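Side-chain contact in nicotinate phosphoribosyltransferase (Vibrio cholerae, PDB 4HL7), which probably catalyses the ATP-dependent formation of nicotinate ribonucleotide from nicotinate and phosphoribosyl diphosphate, a step on the route to NAD: residues 325-328 with 329-333. Numbering follows the deposited sequence.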
# COMPACT_ATOMS: atom_id res chain seq x y z
N ASP A 325 -8.69 4.90 -2.55
CA ASP A 325 -8.29 6.29 -2.28
C ASP A 325 -8.95 6.89 -1.05
O ASP A 325 -9.90 7.68 -1.16
CB ASP A 325 -8.52 7.22 -3.49
CG ASP A 325 -7.87 8.59 -3.30
OD1 ASP A 325 -7.01 8.74 -2.42
OD2 ASP A 325 -8.25 9.52 -4.01
N GLY A 326 -8.44 6.55 0.13
CA GLY A 326 -8.87 7.14 1.38
C GLY A 326 -10.37 6.99 1.63
O GLY A 326 -11.04 7.94 2.02
N LEU A 327 -10.88 5.77 1.47
CA LEU A 327 -12.35 5.53 1.56
C LEU A 327 -12.88 5.48 2.96
O LEU A 327 -12.16 5.13 3.89
CB LEU A 327 -12.67 4.18 0.89
CG LEU A 327 -12.43 4.35 -0.62
CD1 LEU A 327 -12.31 2.98 -1.25
CD2 LEU A 327 -13.53 5.16 -1.34
N ASP A 328 -14.18 5.71 3.08
CA ASP A 328 -14.96 5.35 4.24
C ASP A 328 -16.21 4.64 3.68
O ASP A 328 -16.37 4.51 2.44
CB ASP A 328 -15.39 6.61 5.04
CG ASP A 328 -16.00 7.69 4.16
OD1 ASP A 328 -15.49 8.86 4.27
OD2 ASP A 328 -16.99 7.41 3.37
N PHE A 329 -17.10 4.19 4.56
CA PHE A 329 -18.18 3.28 4.07
C PHE A 329 -19.19 4.05 3.24
O PHE A 329 -19.76 3.51 2.28
CB PHE A 329 -18.93 2.56 5.21
CG PHE A 329 -18.15 1.45 5.91
CD1 PHE A 329 -17.18 0.69 5.24
CD2 PHE A 329 -18.48 1.11 7.23
CE1 PHE A 329 -16.50 -0.34 5.91
CE2 PHE A 329 -17.83 0.05 7.91
CZ PHE A 329 -16.84 -0.67 7.25
N ASP A 330 -19.45 5.33 3.61
CA ASP A 330 -20.41 6.07 2.82
C ASP A 330 -19.91 6.36 1.40
O ASP A 330 -20.68 6.33 0.44
CB ASP A 330 -20.90 7.34 3.57
CG ASP A 330 -21.74 6.95 4.76
OD1 ASP A 330 -22.79 6.30 4.55
OD2 ASP A 330 -21.34 7.22 5.90
N GLN A 331 -18.64 6.64 1.26
CA GLN A 331 -18.05 6.72 -0.09
C GLN A 331 -18.19 5.35 -0.87
O GLN A 331 -18.50 5.31 -2.08
CB GLN A 331 -16.58 7.07 0.03
CG GLN A 331 -16.24 8.53 0.38
CD GLN A 331 -14.70 8.75 0.37
OE1 GLN A 331 -14.05 8.60 -0.65
NE2 GLN A 331 -14.13 9.08 1.52
N ALA A 332 -17.99 4.27 -0.16
CA ALA A 332 -17.99 2.95 -0.79
C ALA A 332 -19.41 2.66 -1.29
O ALA A 332 -19.59 2.25 -2.46
CB ALA A 332 -17.51 1.90 0.19
N LEU A 333 -20.42 2.95 -0.44
CA LEU A 333 -21.82 2.65 -0.87
C LEU A 333 -22.22 3.44 -2.10
O LEU A 333 -22.95 2.95 -2.97
CB LEU A 333 -22.81 2.82 0.28
CG LEU A 333 -22.63 1.86 1.47
CD1 LEU A 333 -23.70 2.09 2.58
CD2 LEU A 333 -22.58 0.38 1.06
O HOH W 1 -11.70 9.72 -1.30
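Asp328 caps the N-terminus of helix 329-339 and meets Gln331 twice, once at its backbone and once at its side chain. With CG set between the backbone N and the carbonyl carbon (chi1 49°), the carboxylate reaches forward to the open amides of the first turn, and Asp328 OD2 accepts from Gln331 N at 2.8 Å, nearly along its C-O axis. Aspartate suits an N-cap because its short side chain reaches an amide that has no earlier helical carbonyl to bind; the helix dipole would probably favour its negative charge. The first regular helical bond, Ala332 N to Asp328 O, follows at 3.1 Å.

Glutamine is long enough to run back from the helix along the loop. Gln331 NE2 donates to Asp328 OD1 (3.1 Å), meeting it from above the carboxylate, whose plane stands 82° from the amide. A weak hydrogen bond joins Gln331 NE2 to Gly326 O (3.3 Å), while Gln331 OE1 and Asp325 O both accept from one bridging water. On this looser, more exposed side Gly326 turns the backbone with a positive phi (57°), easy for a residue without a side chain.

Leu327, Phe329, Ala332 and Leu333 form the tight, buried side; Leu327 CD2 lies beside Gln331 OE1 (3.5 Å). In this beta-alpha loop after strand 320-323 of the parallel sheet, in a TIM-barrel-clan family, Leu327 and small Ala332 touch Phe347 of strand 344-349, Phe329 meets Phe352 edge-to-face, and Leu333 packs on helix 155-174.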